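Local coordinates for protein beta-lactamase (Klebsiella pneumoniae, PDB 6K9T) that probably hydrolyses beta-lactam antibiotics to substituted beta-amino acids, as a class C serine beta-lactamase that confers antibiotic resistance, at residues F126-I131 with S157-G162. Residues are numbered along the deposited sequence; the frame is centred on the assembly and turned at random.
Sequences FMPEDI and SNIGTG. With CEF (CEFOTAXIME, C3' cleaved, open, bound form), chain B.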
loop_
_atom_site.group_PDB
_atom_site.type_symbol
_atom_site.label_atom_id
_atom_site.label_comp_id
_atom_site.label_asym_id
_atom_site.label_seq_id
_atom_site.Cartn_x
_atom_site.Cartn_y
_atom_site.Cartn_z
ATOM N N PHE A 126 -6.152 -11.854 -9.096
ATOM C CA PHE A 126 -7.209 -12.099 -8.122
ATOM C C PHE A 126 -7.268 -13.530 -7.652
ATOM O O PHE A 126 -7.126 -14.466 -8.440
ATOM C CB PHE A 126 -8.570 -11.690 -8.720
ATOM C CG PHE A 126 -8.688 -10.222 -9.000
ATOM C CD1 PHE A 126 -8.568 -9.322 -7.953
ATOM C CD2 PHE A 126 -8.970 -9.744 -10.280
ATOM C CE1 PHE A 126 -8.679 -7.973 -8.176
ATOM C CE2 PHE A 126 -9.032 -8.383 -10.535
ATOM C CZ PHE A 126 -8.933 -7.500 -9.488
ATOM N N MET A 127 -7.512 -13.677 -6.363
ATOM C CA MET A 127 -7.832 -14.956 -5.773
ATOM C C MET A 127 -9.042 -15.547 -6.480
ATOM O O MET A 127 -10.042 -14.832 -6.636
ATOM C CB MET A 127 -8.134 -14.779 -4.274
ATOM C CG MET A 127 -8.302 -16.124 -3.555
ATOM S SD MET A 127 -6.723 -16.975 -3.334
ATOM C CE MET A 127 -5.888 -16.000 -2.088
ATOM N N PRO A 128 -8.974 -16.841 -6.855
ATOM C CA PRO A 128 -10.166 -17.487 -7.447
ATOM C C PRO A 128 -11.357 -17.357 -6.482
ATOM O O PRO A 128 -11.192 -17.592 -5.298
ATOM C CB PRO A 128 -9.738 -18.951 -7.612
ATOM C CG PRO A 128 -8.231 -18.858 -7.840
ATOM C CD PRO A 128 -7.787 -17.709 -6.887
ATOM N N GLU A 129 -12.533 -16.997 -7.002
ATOM C CA GLU A 129 -13.688 -16.694 -6.160
ATOM C C GLU A 129 -14.135 -17.857 -5.258
ATOM O O GLU A 129 -14.604 -17.644 -4.146
ATOM C CB GLU A 129 -14.868 -16.249 -7.036
ATOM C CG GLU A 129 -16.076 -15.834 -6.231
ATOM C CD GLU A 129 -17.223 -15.308 -7.085
ATOM O OE1 GLU A 129 -17.107 -15.279 -8.343
ATOM O OE2 GLU A 129 -18.252 -14.935 -6.479
ATOM N N ASP A 130 -13.945 -19.085 -5.725
ATOM C CA ASP A 130 -14.450 -20.228 -4.976
ATOM C C ASP A 130 -13.499 -20.701 -3.886
ATOM O O ASP A 130 -13.844 -21.612 -3.129
ATOM C CB ASP A 130 -14.791 -21.393 -5.938
ATOM C CG ASP A 130 -13.626 -21.808 -6.813
ATOM O OD1 ASP A 130 -12.801 -20.945 -7.199
ATOM O OD2 ASP A 130 -13.543 -23.012 -7.158
ATOM N N ILE A 131 -12.314 -20.086 -3.753
ATOM C CA ILE A 131 -11.437 -20.491 -2.655
ATOM C C ILE A 131 -11.880 -19.780 -1.385
ATOM O O ILE A 131 -11.846 -18.547 -1.304
ATOM C CB ILE A 131 -9.968 -20.194 -3.007
ATOM C CG1 ILE A 131 -9.551 -21.127 -4.151
ATOM C CG2 ILE A 131 -9.098 -20.328 -1.816
ATOM C CD1 ILE A 131 -8.178 -20.837 -4.685
ATOM N N SER A 157 -0.079 -9.093 -8.072
ATOM C CA SER A 157 -0.853 -10.206 -7.558
ATOM C C SER A 157 -1.292 -10.034 -6.112
ATOM O O SER A 157 -0.443 -9.913 -5.211
ATOM C CB SER A 157 -0.058 -11.528 -7.727
ATOM O OG SER A 157 -0.851 -12.611 -7.184
ATOM N N ASN A 158 -2.605 -10.132 -5.862
ATOM C CA ASN A 158 -3.086 -10.221 -4.477
ATOM C C ASN A 158 -2.712 -11.550 -3.846
ATOM O O ASN A 158 -2.495 -11.621 -2.647
ATOM C CB ASN A 158 -4.627 -10.099 -4.413
ATOM C CG ASN A 158 -5.136 -8.704 -4.649
ATOM O OD1 ASN A 158 -4.439 -7.711 -4.428
ATOM N ND2 ASN A 158 -6.427 -8.606 -4.982
ATOM N N ILE A 159 -2.623 -12.622 -4.633
ATOM C CA ILE A 159 -2.346 -13.952 -4.114
ATOM C C ILE A 159 -0.890 -13.995 -3.662
ATOM O O ILE A 159 -0.561 -14.433 -2.534
ATOM C CB ILE A 159 -2.532 -15.025 -5.179
ATOM C CG1 ILE A 159 -3.893 -14.907 -5.846
ATOM C CG2 ILE A 159 -2.351 -16.424 -4.511
ATOM C CD1 ILE A 159 -4.124 -15.974 -6.930
ATOM N N GLY A 160 0.031 -13.484 -4.486
ATOM C CA GLY A 160 1.447 -13.465 -4.085
ATOM C C GLY A 160 1.658 -12.632 -2.823
ATOM O O GLY A 160 2.417 -13.025 -1.916
ATOM N N THR A 161 0.956 -11.502 -2.740
ATOM C CA THR A 161 1.066 -10.696 -1.533
ATOM C C THR A 161 0.576 -11.443 -0.311
ATOM O O THR A 161 1.172 -11.329 0.800
ATOM C CB THR A 161 0.267 -9.388 -1.721
ATOM O OG1 THR A 161 0.736 -8.756 -2.930
ATOM C CG2 THR A 161 0.596 -8.458 -0.541
ATOM N N GLY A 162 -0.501 -12.196 -0.480
ATOM C CA GLY A 162 -1.040 -12.995 0.591
ATOM C C GLY A 162 -0.009 -13.978 1.105
ATOM O O GLY A 162 0.233 -14.074 2.332
HETATM S S1 CEF B . -6.454 -4.845 -7.857
HETATM C C1 CEF B . -5.832 -4.198 -9.296
HETATM C C2 CEF B . -6.363 -2.789 -9.696
HETATM C C3 CEF B . -6.249 -2.182 -10.935
HETATM C C4 CEF B . -6.727 -1.903 -8.368
HETATM C C5 CEF B . -7.184 -0.470 -8.428
HETATM O O1 CEF B . -8.001 -0.048 -9.307
HETATM O O2 CEF B . -6.677 0.285 -7.563
HETATM N N1 CEF B . -6.557 -2.410 -7.003
HETATM C C6 CEF B . -5.922 -3.685 -6.785
HETATM C C7 CEF B . -6.243 -3.990 -5.283
HETATM C C8 CEF B . -5.488 -2.930 -4.590
HETATM O O3 CEF B . -6.022 -1.887 -4.209
HETATM N N2 CEF B . -7.625 -3.819 -5.018
HETATM C C9 CEF B . -8.435 -4.963 -5.071
HETATM O O4 CEF B . -7.926 -6.049 -5.286
HETATM C C10 CEF B . -9.905 -4.746 -4.890
HETATM N N3 CEF B . -10.621 -5.231 -3.933
HETATM O O5 CEF B . -10.094 -6.032 -3.002
HETATM C C11 CEF B . -11.084 -6.094 -1.971
HETATM C C12 CEF B . -10.509 -3.813 -5.907
HETATM C C13 CEF B . -9.849 -3.001 -6.907
HETATM S S2 CEF B . -10.975 -2.223 -7.677
HETATM C C14 CEF B . -12.321 -2.663 -6.978
HETATM N N4 CEF B . -13.609 -2.214 -7.329
HETATM N N5 CEF B . -12.053 -3.600 -5.943
HETATM O O HOH W 1 -7.878 -11.259 -4.692
#
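Phe126 and Met127, in an extended piece of loop, pass the first turn of the helix that begins at Asn158, their CA atoms 5.8 Å from those of Asn158 and Ile159, respectively, and no direct hydrogen bond joins the two segments. A water bridges them instead, accepting from Met127 N and from Asn158 ND2. Asn158 ND2 also donates to O4 of the opened cefotaxime at 3.0 Å in a nearly straight bond (172°), while Asn158 OD1 accepts from Lys74 NZ; with both ends of the amide engaged, its rotation is fixed. Asn158 and Phe126 run side by side, amide and ring planes 64° apart, with Phe126 CD1 3.7 Å from Asn158 ND2. The Phe126 ring turns its edge to the ligand's O4, its CE1 3.6 Å away. With CG1 beside the backbone N (chi1 -52°), Ile159 reaches against the loop backbone: its CD1 packs 3.7 Å from Phe126 O and also meets Pro128 CD, and its CG2 faces Met127 CE more loosely. Ser157 N-caps the helix, its OG accepting from Gly160 N at 3.0 Å and also hydrogen-bonded to Gln124 O. Asn158, close to Tyr156 and Ser71, is probably the asparagine of the class C Tyr-x-Asn motif and holds the ligand's side-chain amide carbonyl. Beyond it, Met127 rests on Leu137 and Pro128 on Tyr140 of helix 134-143, so the loop lies between that helix and helix 158-171.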